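Local coordinates for protein rhamnosidase B (Bacillus sp., PDB 2OKX) that probably hydrolyses terminal alpha-L-rhamnose residues from its substrates, as an inverting glycoside hydrolase of family 78, at residues A[537-542]-A[899-904]; A[889-894]-A[913-918]; A[925-930]-A[947-952]. One frame throughout, in Å; residues are numbered along the deposited sequence.

In the fold
All three contacts lie in or on the C-terminal beta region, and two of them are neighbour pairs in one mixed five-stranded sheet of order 538-541, 900-906, 912-921, 924-932, 946-954. Interaction 1 forms one border of this sheet and interaction 3 the other, with centres about 14 Å apart. Interaction 2 lies between them, its centre about 9 Å from that of interaction 1 and 8 Å from that of interaction 3, and joins the middle strand to the small sheet packed on it. Along the chain interactions 1 and 2 alternate, and interaction 3 follows. Strand 538-541 precedes the helical glycosidase region and strand 900-906 follows it, so interaction 1 joins chain from both sides of it.

Interaction 1. Residues A[537-542]-A[899-904]; sequences GSFRCS and TWAEGV. With GOL (glycerol), chain I.
Arg540 and Trp900 bury the most surface here, 84 Å² each, on an antiparallel strand pair in which the edge strand 538-541, ahead of the helical glycosidase region, joins strand 900-906 of the C-terminal beta domain. Backbone bonds run both ways between the hydrogen-bonded pairs Ser538-Val904 and Arg540-Glu902. Arg540 and Glu902 project side by side from the same face of the sheet. The bend at chi3 (-40°) of the arginine carries its guanidinium to the carboxylate, and NH1 reaches Glu902 OE1 at 2.6 Å in a salt bridge. The geometry is not coplanar: NH1 approaches from above the carboxylate plane, and the two flat groups are perpendicular. A water accepts from Arg540 NE and donates to the same OE1, so the oxygen is gripped twice. NH2 meets the rim of the Trp900 indole, 3.5 Å from CH2, with the planes 45° apart. The indole itself folds back over the other strand, chi1 of 62° setting CG between the backbone N and carbonyl carbon; one face covers the Cys541-Ser542 peptide, and Ser542 CB makes a CH-pi contact 3.7 Å from the centroid of the five-membered ring. On the opposite face of the sheet Phe539 and Cys541 are buried against helix 544-559, while Ala901 touches Trp917. At the indole edge, Trp900 NE1 donates to glycerol O1 at 3.0 Å, while glycerol O2 donates to Ser542 O.

Interaction 2. Residues A[889-894]-A[913-918]; sequences VDIAPQ and IAVSWE
Pro893 and Trp917 make the closest approach between these segments, Pro893 CB standing 3.5 Å from Trp917 NE1. Proline CG lies 3.8 Å from Trp917 CD1, so two ring carbons rest against the pyrrole side of the indole while the two side chains run past one another in opposite directions. The indole NE1 donates its proton to Leu877 O, which satisfies this buried polar atom and probably limits the rotation of the ring. Further along, the packing is aliphatic and less intimate. Ile891 reaches with CD1 into the angle between two partners, 4.0 Å from Val915 CG2 and 4.2 Å from Ile913 CG2. The contact is a face-to-face layering of beta-sheets: strand 888-891 of the three-stranded sheet lies over strand 912-921 of the five-stranded one, the segment axes 10.3 Å apart and only 8° from parallel. Val879 of the adjoining strand 879-881 enters the same apolar layer, touching Val889, Ile891, Ile913 and Val915. Alternation along the strands puts every second residue on the outer, more solvent-accessible face of its sheet. On the small sheet Asp890 OD2 is hydrogen-bonded to Asn938 ND2; on the outer face of the larger sheet Ser916 lies beside Glu902 and Arg928, and Glu918 OE1 makes a long, weak ion pair with Lys926 NZ.

Interaction 3. Residues A[925-930]-A[947-952]; sequences LKLRIE and GEVTQV
Glu930 and Val952 stand side by side on one face of a parallel strand pair, at the edge of the five-stranded sheet. From the glutamate CB, 4.1 Å from Val952 O, the chain sets off with CG trans to the main-chain nitrogen (chi1 -167°), which lays CG alongside the valine, 4.0 Å from its CB. Extended from there, it brings CD to 4.2 Å from Val952 CG1 and OE1 to 3.9 Å from that same methyl. CG, CD and OE1 thus all lie in van der Waals contact with the valine. Replacing Glu930 by an alanine removes CG and the carboxylate, which would probably leave the CG1 flank of Val952 without its cover and open a gap there, while the backbone ladder could persist. In one of the two modelled positions of Arg928, the other methyl, Val952 CG2, lies over one face of the guanidinium, 3.9 Å from Arg928 NH2, and Thr950 CG2 approaches the same group at NH1. Five bonds hold the strands, alternating in direction; the last, Val952 N to Ile929 O, is nearly straight at 178°. On the reverse face the packing between the strands is aliphatic: Leu927 CD2 packs on Val949 CG2, and Ile929 CD1 on Val949 CG1. Gly947 lacks a CB, which would collide with Leu925 O. Strand 924-932 is bonded on its other side to strand 912-921, whereas strand 946-954 is outermost in the sheet; Leu927 and Ile929 press on Val939 of strand 936-939, part of the smaller facing sheet.

Interaction 1. Residues A[537-542]-A[899-904]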
ATOM      1  N   GLY A 537      11.579 -15.872  14.734  1.00 15.73           N
ATOM      2  CA  GLY A 537      11.234 -17.132  14.104  1.00 15.72           C
ATOM      3  C   GLY A 537      12.305 -17.460  13.084  1.00 17.06           C
ATOM      4  O   GLY A 537      13.040 -16.569  12.653  1.00 16.08           O
ATOM      5  N   SER A 538      12.417 -18.724  12.697  1.00 17.33           N
ATOM      6  CA  SER A 538      13.419 -19.090  11.705  1.00 17.70           C
ATOM      7  C   SER A 538      13.151 -20.428  11.040  1.00 17.12           C
ATOM      8  O   SER A 538      12.352 -21.241  11.521  1.00 13.55           O
ATOM      9  CB  SER A 538      14.824 -19.112  12.329  1.00 20.10           C
ATOM     10  OG  SER A 538      14.945 -20.114  13.324  1.00 22.31           O
ATOM     11  N   PHE A 539      13.828 -20.632   9.914  1.00 16.01           N
ATOM     12  CA  PHE A 539      13.735 -21.871   9.162  1.00 16.81           C
ATOM     13  C   PHE A 539      14.907 -21.989   8.201  1.00 17.72           C
ATOM     14  O   PHE A 539      15.226 -21.042   7.485  1.00 17.70           O
ATOM     15  CB  PHE A 539      12.443 -21.944   8.348  1.00 17.16           C
ATOM     16  CG  PHE A 539      12.364 -23.165   7.466  1.00 16.79           C
ATOM     17  CD1 PHE A 539      11.836 -24.359   7.951  1.00 15.24           C
ATOM     18  CD2 PHE A 539      12.892 -23.140   6.172  1.00 15.91           C
ATOM     19  CE1 PHE A 539      11.840 -25.511   7.161  1.00 17.70           C
ATOM     20  CE2 PHE A 539      12.903 -24.282   5.379  1.00 14.81           C
ATOM     21  CZ  PHE A 539      12.378 -25.472   5.872  1.00 16.47           C
ATOM     22  N   ARG A 540      15.552 -23.151   8.206  1.00 15.42           N
ATOM     23  CA  ARG A 540      16.655 -23.442   7.288  1.00 18.30           C
ATOM     24  C   ARG A 540      16.612 -24.937   7.030  1.00 17.43           C
ATOM     25  O   ARG A 540      16.254 -25.708   7.921  1.00 17.27           O
ATOM     26  CB  ARG A 540      18.023 -23.091   7.885  1.00 18.60           C
ATOM     27  CG  ARG A 540      18.251 -21.620   8.156  1.00 24.82           C
ATOM     28  CD  ARG A 540      19.683 -21.363   8.628  1.00 28.26           C
ATOM     29  NE  ARG A 540      20.165 -22.401   9.540  1.00 31.47           N
ATOM     30  CZ  ARG A 540      21.011 -23.366   9.186  1.00 32.73           C
ATOM     31  NH1 ARG A 540      21.400 -24.276  10.066  1.00 31.71           N
ATOM     32  NH2 ARG A 540      21.484 -23.411   7.950  1.00 35.37           N
ATOM     33  N   CYS A 541      16.967 -25.351   5.818  1.00 16.13           N
ATOM     34  CA  CYS A 541      16.969 -26.764   5.492  1.00 14.58           C
ATOM     35  C   CYS A 541      18.057 -27.081   4.472  1.00 15.87           C
ATOM     36  O   CYS A 541      18.776 -26.185   4.019  1.00 13.76           O
ATOM     37  CB  CYS A 541      15.594 -27.196   4.969  1.00 16.47           C
ATOM     38  SG  CYS A 541      15.148 -26.567   3.339  1.00 15.83           S
ATOM     39  N   SER A 542      18.175 -28.356   4.116  1.00 14.26           N
ATOM     40  CA  SER A 542      19.193 -28.804   3.171  1.00 15.06           C
ATOM     41  C   SER A 542      19.029 -28.232   1.759  1.00 15.46           C
ATOM     42  O   SER A 542      19.951 -28.294   0.949  1.00 16.26           O
ATOM     43  CB  SER A 542      19.190 -30.335   3.102  1.00 16.63           C
ATOM     44  OG  SER A 542      17.936 -30.819   2.656  1.00 14.42           O
ATOM     45  N   THR A 899      17.195 -33.564   3.611  1.00 17.65           N
ATOM     46  CA  THR A 899      18.025 -34.400   4.477  1.00 19.21           C
ATOM     47  C   THR A 899      18.056 -33.859   5.904  1.00 18.91           C
ATOM     48  O   THR A 899      18.338 -34.595   6.852  1.00 17.70           O
ATOM     49  CB  THR A 899      19.463 -34.534   3.940  1.00 19.97           C
ATOM     50  OG1 THR A 899      20.034 -33.236   3.745  1.00 21.83           O
ATOM     51  CG2 THR A 899      19.459 -35.285   2.621  1.00 20.05           C
ATOM     52  N   TRP A 900      17.763 -32.570   6.051  1.00 17.16           N
ATOM     53  CA  TRP A 900      17.723 -31.936   7.367  1.00 17.61           C
ATOM     54  C   TRP A 900      16.965 -30.621   7.304  1.00 17.69           C
ATOM     55  O   TRP A 900      16.767 -30.056   6.230  1.00 17.70           O
ATOM     56  CB  TRP A 900      19.133 -31.683   7.926  1.00 17.62           C
ATOM     57  CG  TRP A 900      19.994 -30.743   7.110  1.00 18.30           C
ATOM     58  CD1 TRP A 900      20.859 -31.085   6.110  1.00 19.11           C
ATOM     59  CD2 TRP A 900      20.043 -29.311   7.210  1.00 17.55           C
ATOM     60  NE1 TRP A 900      21.443 -29.957   5.579  1.00 18.59           N
ATOM     61  CE2 TRP A 900      20.960 -28.854   6.233  1.00 16.26           C
ATOM     62  CE3 TRP A 900      19.400 -28.370   8.026  1.00 15.69           C
ATOM     63  CZ2 TRP A 900      21.250 -27.496   6.049  1.00 17.38           C
ATOM     64  CZ3 TRP A 900      19.690 -27.012   7.844  1.00 16.31           C
ATOM     65  CH2 TRP A 900      20.605 -26.592   6.863  1.00 16.11           C
ATOM     66  N   ALA A 901      16.521 -30.156   8.466  1.00 15.66           N
ATOM     67  CA  ALA A 901      15.805 -28.889   8.576  1.00 14.92           C
ATOM     68  C   ALA A 901      15.782 -28.489  10.039  1.00 16.92           C
ATOM     69  O   ALA A 901      15.900 -29.336  10.931  1.00 16.20           O
ATOM     70  CB  ALA A 901      14.385 -29.022   8.048  1.00 17.16           C
ATOM     71  N   GLU A 902      15.646 -27.197  10.289  1.00 14.24           N
ATOM     72  CA  GLU A 902      15.591 -26.706  11.655  1.00 16.06           C
ATOM     73  C   GLU A 902      14.952 -25.326  11.657  1.00 17.22           C
ATOM     74  O   GLU A 902      14.991 -24.610  10.658  1.00 16.38           O
ATOM     75  CB  GLU A 902      16.995 -26.665  12.261  1.00 17.44           C
ATOM     76  CG  GLU A 902      17.999 -25.870  11.455  1.00 19.99           C
ATOM     77  CD  GLU A 902      19.421 -26.302  11.736  1.00 23.61           C
ATOM     78  OE1 GLU A 902      20.251 -25.429  12.062  1.00 23.73           O
ATOM     79  OE2 GLU A 902      19.708 -27.518  11.626  1.00 22.49           O
ATOM     80  N   GLY A 903      14.342 -24.962  12.775  1.00 16.06           N
ATOM     81  CA  GLY A 903      13.697 -23.671  12.838  1.00 14.77           C
ATOM     82  C   GLY A 903      13.187 -23.388  14.229  1.00 16.51           C
ATOM     83  O   GLY A 903      13.336 -24.209  15.140  1.00 14.41           O
ATOM     84  N   VAL A 904      12.568 -22.225  14.370  1.00 14.22           N
ATOM     85  CA  VAL A 904      12.038 -21.766  15.637  1.00 16.05           C
ATOM     86  C   VAL A 904      10.729 -21.039  15.376  1.00 17.71           C
ATOM     87  O   VAL A 904      10.634 -20.229  14.452  1.00 15.81           O
ATOM     88  CB  VAL A 904      13.027 -20.782  16.303  1.00 15.83           C
ATOM     89  CG1 VAL A 904      12.467 -20.282  17.638  1.00 15.37           C
ATOM     90  CG2 VAL A 904      14.379 -21.462  16.494  1.00 17.30           C
TER
HETATM   91  C1  GOL I3006      23.755 -28.908   3.554  1.00 37.78           C
HETATM   92  O1  GOL I3006      23.841 -30.201   3.749  1.00 34.13           O
HETATM   93  C2  GOL I3006      23.491 -28.614   2.071  1.00 39.26           C
HETATM   94  O2  GOL I3006      22.286 -29.254   1.638  1.00 37.82           O
HETATM   95  C3  GOL I3006      23.386 -27.102   1.865  1.00 38.33           C
HETATM   96  O3  GOL I3006      23.127 -26.817   0.489  1.00 39.22           O
HETATM   97  O   HOH W   1      19.741 -22.903  12.152  1.00 39.16           O

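Interaction 2. Residues A[889-894]-A[913-918]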
ATOM      1  N   VAL A 889       1.456 -28.554  21.606  1.00 19.49           N
ATOM      2  CA  VAL A 889       1.993 -28.401  20.268  1.00 18.44           C
ATOM      3  C   VAL A 889       2.182 -29.766  19.639  1.00 19.00           C
ATOM      4  O   VAL A 889       2.601 -30.715  20.299  1.00 19.37           O
ATOM      5  CB  VAL A 889       3.347 -27.646  20.299  0.60 18.66           C
ATOM      6  CG1 VAL A 889       4.323 -28.357  21.223  0.60 18.75           C
ATOM      7  CG2 VAL A 889       3.927 -27.541  18.898  0.60 16.44           C
ATOM      8  N   ASP A 890       1.833 -29.865  18.364  1.00 17.81           N
ATOM      9  CA  ASP A 890       1.978 -31.106  17.628  1.00 18.88           C
ATOM     10  C   ASP A 890       3.223 -31.003  16.758  1.00 20.28           C
ATOM     11  O   ASP A 890       3.342 -30.082  15.947  1.00 20.58           O
ATOM     12  CB  ASP A 890       0.756 -31.338  16.740  1.00 20.30           C
ATOM     13  CG  ASP A 890      -0.518 -31.528  17.538  1.00 22.72           C
ATOM     14  OD1 ASP A 890      -1.607 -31.471  16.930  1.00 22.92           O
ATOM     15  OD2 ASP A 890      -0.431 -31.738  18.767  1.00 22.20           O
ATOM     16  N   ILE A 891       4.156 -31.932  16.944  1.00 18.01           N
ATOM     17  CA  ILE A 891       5.377 -31.959  16.150  1.00 18.61           C
ATOM     18  C   ILE A 891       5.279 -33.169  15.224  1.00 18.75           C
ATOM     19  O   ILE A 891       5.335 -34.319  15.674  1.00 20.28           O
ATOM     20  CB  ILE A 891       6.632 -32.096  17.040  1.00 18.31           C
ATOM     21  CG1 ILE A 891       6.674 -30.964  18.073  1.00 19.02           C
ATOM     22  CG2 ILE A 891       7.894 -32.068  16.172  1.00 18.21           C
ATOM     23  CD1 ILE A 891       6.701 -29.562  17.483  1.00 20.57           C
ATOM     24  N   ALA A 892       5.115 -32.909  13.932  1.00 18.04           N
ATOM     25  CA  ALA A 892       4.991 -33.978  12.944  1.00 16.91           C
ATOM     26  C   ALA A 892       5.714 -33.586  11.659  1.00 16.28           C
ATOM     27  O   ALA A 892       5.097 -33.103  10.714  1.00 17.52           O
ATOM     28  CB  ALA A 892       3.516 -34.247  12.656  1.00 14.43           C
ATOM     29  N   PRO A 893       7.033 -33.804  11.611  1.00 15.91           N
ATOM     30  CA  PRO A 893       7.844 -33.469  10.436  1.00 16.07           C
ATOM     31  C   PRO A 893       7.428 -34.215   9.172  1.00 18.59           C
ATOM     32  O   PRO A 893       6.916 -35.334   9.236  1.00 16.64           O
ATOM     33  CB  PRO A 893       9.263 -33.849  10.870  1.00 15.55           C
ATOM     34  CG  PRO A 893       9.223 -33.735  12.373  1.00 14.30           C
ATOM     35  CD  PRO A 893       7.878 -34.360  12.683  1.00 15.39           C
ATOM     36  N   GLN A 894       7.636 -33.564   8.028  1.00 18.07           N
ATOM     37  CA  GLN A 894       7.366 -34.138   6.715  1.00 18.51           C
ATOM     38  C   GLN A 894       8.579 -33.723   5.884  1.00 19.43           C
ATOM     39  O   GLN A 894       8.517 -32.774   5.101  1.00 19.44           O
ATOM     40  CB  GLN A 894       6.076 -33.568   6.104  1.00 19.25           C
ATOM     41  CG  GLN A 894       4.796 -34.004   6.820  1.00 19.32           C
ATOM     42  CD  GLN A 894       4.622 -35.518   6.857  1.00 21.46           C
ATOM     43  OE1 GLN A 894       3.809 -36.037   7.623  1.00 25.15           O
ATOM     44  NE2 GLN A 894       5.378 -36.230   6.025  1.00 18.76           N
ATOM     45  N   ILE A 913       9.235 -22.511  20.297  1.00 17.35           N
ATOM     46  CA  ILE A 913       9.300 -23.934  20.005  1.00 17.66           C
ATOM     47  C   ILE A 913      10.458 -24.064  19.015  1.00 18.53           C
ATOM     48  O   ILE A 913      10.398 -23.508  17.919  1.00 18.10           O
ATOM     49  CB  ILE A 913       8.021 -24.442  19.304  1.00 19.31           C
ATOM     50  CG1 ILE A 913       6.778 -24.123  20.144  1.00 22.44           C
ATOM     51  CG2 ILE A 913       8.125 -25.945  19.077  1.00 23.62           C
ATOM     52  CD1 ILE A 913       6.701 -24.872  21.453  1.00 21.53           C
ATOM     53  N   ALA A 914      11.520 -24.761  19.400  1.00 17.96           N
ATOM     54  CA  ALA A 914      12.657 -24.944  18.504  1.00 17.07           C
ATOM     55  C   ALA A 914      12.703 -26.408  18.091  1.00 18.76           C
ATOM     56  O   ALA A 914      12.610 -27.302  18.933  1.00 16.87           O
ATOM     57  CB  ALA A 914      13.955 -24.545  19.195  1.00 17.15           C
ATOM     58  N   VAL A 915      12.828 -26.652  16.791  1.00 17.33           N
ATOM     59  CA  VAL A 915      12.870 -28.016  16.280  1.00 15.36           C
ATOM     60  C   VAL A 915      13.973 -28.199  15.248  1.00 16.38           C
ATOM     61  O   VAL A 915      14.194 -27.340  14.399  1.00 15.50           O
ATOM     62  CB  VAL A 915      11.528 -28.402  15.611  1.00 16.95           C
ATOM     63  CG1 VAL A 915      11.660 -29.741  14.893  1.00 16.12           C
ATOM     64  CG2 VAL A 915      10.423 -28.464  16.657  1.00 17.96           C
ATOM     65  N   SER A 916      14.678 -29.319  15.332  1.00 16.39           N
ATOM     66  CA  SER A 916      15.712 -29.616  14.354  1.00 16.79           C
ATOM     67  C   SER A 916      15.695 -31.113  14.100  1.00 19.37           C
ATOM     68  O   SER A 916      15.453 -31.903  15.020  1.00 18.33           O
ATOM     69  CB  SER A 916      17.091 -29.195  14.864  1.00 17.74           C
ATOM     70  OG  SER A 916      17.529 -30.036  15.919  1.00 18.65           O
ATOM     71  N   TRP A 917      15.917 -31.506  12.851  1.00 15.51           N
ATOM     72  CA  TRP A 917      15.971 -32.916  12.520  1.00 16.28           C
ATOM     73  C   TRP A 917      16.843 -33.159  11.304  1.00 16.53           C
ATOM     74  O   TRP A 917      17.081 -32.256  10.504  1.00 14.67           O
ATOM     75  CB  TRP A 917      14.564 -33.517  12.293  1.00 14.82           C
ATOM     76  CG  TRP A 917      13.622 -32.759  11.387  1.00 16.13           C
ATOM     77  CD1 TRP A 917      12.518 -32.043  11.770  1.00 16.90           C
ATOM     78  CD2 TRP A 917      13.650 -32.708   9.952  1.00 15.40           C
ATOM     79  NE1 TRP A 917      11.856 -31.559  10.665  1.00 15.93           N
ATOM     80  CE2 TRP A 917      12.529 -31.951   9.537  1.00 17.06           C
ATOM     81  CE3 TRP A 917      14.514 -33.227   8.977  1.00 17.44           C
ATOM     82  CZ2 TRP A 917      12.248 -31.701   8.188  1.00 17.49           C
ATOM     83  CZ3 TRP A 917      14.236 -32.975   7.632  1.00 17.60           C
ATOM     84  CH2 TRP A 917      13.113 -32.219   7.253  1.00 17.18           C
ATOM     85  N   GLU A 918      17.346 -34.380  11.194  1.00 16.52           N
ATOM     86  CA  GLU A 918      18.173 -34.760  10.063  1.00 18.26           C
ATOM     87  C   GLU A 918      18.211 -36.276   9.979  1.00 18.14           C
ATOM     88  O   GLU A 918      18.099 -36.959  10.997  1.00 16.78           O
ATOM     89  CB  GLU A 918      19.590 -34.213  10.233  1.00 22.69           C
ATOM     90  CG  GLU A 918      20.443 -34.943  11.243  1.00 29.57           C
ATOM     91  CD  GLU A 918      21.816 -34.317  11.383  1.00 34.26           C
ATOM     92  OE1 GLU A 918      21.914 -33.233  11.992  1.00 37.43           O
ATOM     93  OE2 GLU A 918      22.795 -34.899  10.873  1.00 36.38           O
TER

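Interaction 3. Residues A[925-930]-A[947-952]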
ATOM      1  N   LEU A 925      15.623 -40.877  11.547  1.00 19.87           N
ATOM      2  CA  LEU A 925      15.811 -39.470  11.882  1.00 20.83           C
ATOM      3  C   LEU A 925      16.332 -39.239  13.287  1.00 21.93           C
ATOM      4  O   LEU A 925      16.178 -40.077  14.176  1.00 23.13           O
ATOM      5  CB  LEU A 925      14.483 -38.709  11.790  1.00 20.54           C
ATOM      6  CG  LEU A 925      13.865 -38.172  10.505  1.00 23.86           C
ATOM      7  CD1 LEU A 925      12.491 -37.596  10.840  1.00 24.25           C
ATOM      8  CD2 LEU A 925      14.752 -37.098   9.894  1.00 19.53           C
ATOM      9  N   LYS A 926      16.944 -38.077  13.468  1.00 20.00           N
ATOM     10  CA  LYS A 926      17.412 -37.624  14.765  1.00 19.84           C
ATOM     11  C   LYS A 926      16.572 -36.346  14.868  1.00 19.85           C
ATOM     12  O   LYS A 926      16.570 -35.532  13.939  1.00 17.02           O
ATOM     13  CB  LYS A 926      18.894 -37.269  14.731  1.00 24.22           C
ATOM     14  CG  LYS A 926      19.483 -37.029  16.104  1.00 30.86           C
ATOM     15  CD  LYS A 926      20.591 -35.988  16.067  1.00 35.31           C
ATOM     16  CE  LYS A 926      21.671 -36.327  15.053  1.00 36.77           C
ATOM     17  NZ  LYS A 926      22.722 -35.267  15.015  1.00 38.21           N
ATOM     18  N   LEU A 927      15.851 -36.174  15.970  1.00 17.27           N
ATOM     19  CA  LEU A 927      14.986 -35.011  16.143  1.00 15.32           C
ATOM     20  C   LEU A 927      15.125 -34.395  17.529  1.00 18.08           C
ATOM     21  O   LEU A 927      15.115 -35.109  18.529  1.00 16.31           O
ATOM     22  CB  LEU A 927      13.524 -35.426  15.911  1.00 16.86           C
ATOM     23  CG  LEU A 927      12.392 -34.476  16.324  1.00 17.21           C
ATOM     24  CD1 LEU A 927      12.392 -33.261  15.416  1.00 19.07           C
ATOM     25  CD2 LEU A 927      11.046 -35.196  16.232  1.00 17.97           C
ATOM     26  N   ARG A 928      15.256 -33.071  17.579  1.00 15.46           N
ATOM     27  CA  ARG A 928      15.377 -32.346  18.841  1.00 15.11           C
ATOM     28  C   ARG A 928      14.240 -31.323  18.911  1.00 16.99           C
ATOM     29  O   ARG A 928      13.946 -30.629  17.928  1.00 15.13           O
ATOM     30  CB  ARG A 928      16.727 -31.623  18.908  0.50 15.65           C
ATOM     31  CG  ARG A 928      16.971 -30.841  20.198  0.50 15.45           C
ATOM     32  CD  ARG A 928      18.185 -29.923  20.054  0.50 17.03           C
ATOM     33  NE  ARG A 928      18.487 -29.179  21.276  0.50 17.01           N
ATOM     34  CZ  ARG A 928      19.109 -29.690  22.335  0.50 16.38           C
ATOM     35  NH1 ARG A 928      19.504 -30.958  22.336  0.50 16.71           N
ATOM     36  NH2 ARG A 928      19.343 -28.926  23.394  0.50 16.84           N
ATOM     37  N   ILE A 929      13.606 -31.242  20.075  1.00 13.88           N
ATOM     38  CA  ILE A 929      12.502 -30.324  20.307  1.00 15.90           C
ATOM     39  C   ILE A 929      12.769 -29.589  21.617  1.00 17.82           C
ATOM     40  O   ILE A 929      13.091 -30.212  22.629  1.00 17.85           O
ATOM     41  CB  ILE A 929      11.166 -31.091  20.456  1.00 16.08           C
ATOM     42  CG1 ILE A 929      10.861 -31.865  19.172  1.00 16.64           C
ATOM     43  CG2 ILE A 929      10.031 -30.120  20.780  1.00 15.60           C
ATOM     44  CD1 ILE A 929       9.776 -32.920  19.346  1.00 18.10           C
ATOM     45  N   GLU A 930      12.641 -28.270  21.600  1.00 17.11           N
ATOM     46  CA  GLU A 930      12.850 -27.485  22.807  1.00 18.98           C
ATOM     47  C   GLU A 930      11.651 -26.565  22.971  1.00 18.38           C
ATOM     48  O   GLU A 930      11.260 -25.865  22.035  1.00 17.95           O
ATOM     49  CB  GLU A 930      14.146 -26.676  22.700  1.00 23.31           C
ATOM     50  CG  GLU A 930      14.608 -26.086  24.022  1.00 32.60           C
ATOM     51  CD  GLU A 930      16.074 -25.679  24.007  1.00 38.78           C
ATOM     52  OE1 GLU A 930      16.608 -25.363  25.093  1.00 39.78           O
ATOM     53  OE2 GLU A 930      16.688 -25.676  22.911  1.00 42.14           O
ATOM     54  N   GLY A 947      13.588 -43.384  14.675  1.00 20.87           N
ATOM     55  CA  GLY A 947      14.569 -42.391  15.063  1.00 19.40           C
ATOM     56  C   GLY A 947      14.718 -42.103  16.540  1.00 20.64           C
ATOM     57  O   GLY A 947      14.097 -42.748  17.386  1.00 19.00           O
ATOM     58  N   GLU A 948      15.551 -41.112  16.835  1.00 18.66           N
ATOM     59  CA  GLU A 948      15.839 -40.702  18.198  1.00 19.88           C
ATOM     60  C   GLU A 948      15.314 -39.290  18.436  1.00 20.47           C
ATOM     61  O   GLU A 948      15.709 -38.351  17.748  1.00 19.90           O
ATOM     62  CB  GLU A 948      17.348 -40.735  18.420  1.00 21.05           C
ATOM     63  CG  GLU A 948      17.766 -40.453  19.840  1.00 28.51           C
ATOM     64  CD  GLU A 948      17.504 -41.622  20.774  1.00 30.86           C
ATOM     65  OE1 GLU A 948      17.600 -41.420  22.000  1.00 34.69           O
ATOM     66  OE2 GLU A 948      17.214 -42.737  20.287  1.00 28.27           O
ATOM     67  N   VAL A 949      14.428 -39.142  19.415  1.00 18.44           N
ATOM     68  CA  VAL A 949      13.854 -37.838  19.720  1.00 18.54           C
ATOM     69  C   VAL A 949      14.348 -37.309  21.063  1.00 19.89           C
ATOM     70  O   VAL A 949      14.219 -37.981  22.087  1.00 19.23           O
ATOM     71  CB  VAL A 949      12.310 -37.903  19.762  1.00 17.40           C
ATOM     72  CG1 VAL A 949      11.736 -36.518  20.022  1.00 19.79           C
ATOM     73  CG2 VAL A 949      11.777 -38.464  18.459  1.00 18.27           C
ATOM     74  N   THR A 950      14.926 -36.111  21.048  1.00 17.72           N
ATOM     75  CA  THR A 950      15.413 -35.483  22.267  1.00 18.22           C
ATOM     76  C   THR A 950      14.490 -34.309  22.570  1.00 20.50           C
ATOM     77  O   THR A 950      14.452 -33.322  21.827  1.00 18.12           O
ATOM     78  CB  THR A 950      16.852 -34.961  22.106  1.00 20.08           C
ATOM     79  OG1 THR A 950      17.724 -36.052  21.789  1.00 20.99           O
ATOM     80  CG2 THR A 950      17.330 -34.299  23.399  1.00 19.83           C
ATOM     81  N   GLN A 951      13.725 -34.426  23.649  1.00 17.94           N
ATOM     82  CA  GLN A 951      12.812 -33.363  24.017  1.00 17.92           C
ATOM     83  C   GLN A 951      13.337 -32.627  25.236  1.00 20.70           C
ATOM     84  O   GLN A 951      13.531 -33.218  26.303  1.00 20.41           O
ATOM     85  CB  GLN A 951      11.420 -33.914  24.311  1.00 17.49           C
ATOM     86  CG  GLN A 951      10.416 -32.810  24.596  1.00 21.81           C
ATOM     87  CD  GLN A 951       9.024 -33.335  24.866  1.00 23.89           C
ATOM     88  OE1 GLN A 951       8.609 -34.340  24.296  1.00 23.54           O
ATOM     89  NE2 GLN A 951       8.287 -32.644  25.731  1.00 25.23           N
ATOM     90  N   VAL A 952      13.564 -31.330  25.061  1.00 20.44           N
ATOM     91  CA  VAL A 952      14.080 -30.476  26.115  1.00 20.63           C
ATOM     92  C   VAL A 952      13.032 -29.459  26.565  1.00 21.84           C
ATOM     93  O   VAL A 952      12.392 -28.806  25.739  1.00 20.83           O
ATOM     94  CB  VAL A 952      15.326 -29.706  25.620  1.00 23.30           C
ATOM     95  CG1 VAL A 952      15.847 -28.813  26.722  1.00 22.42           C
ATOM     96  CG2 VAL A 952      16.405 -30.684  25.159  1.00 22.39           C
TER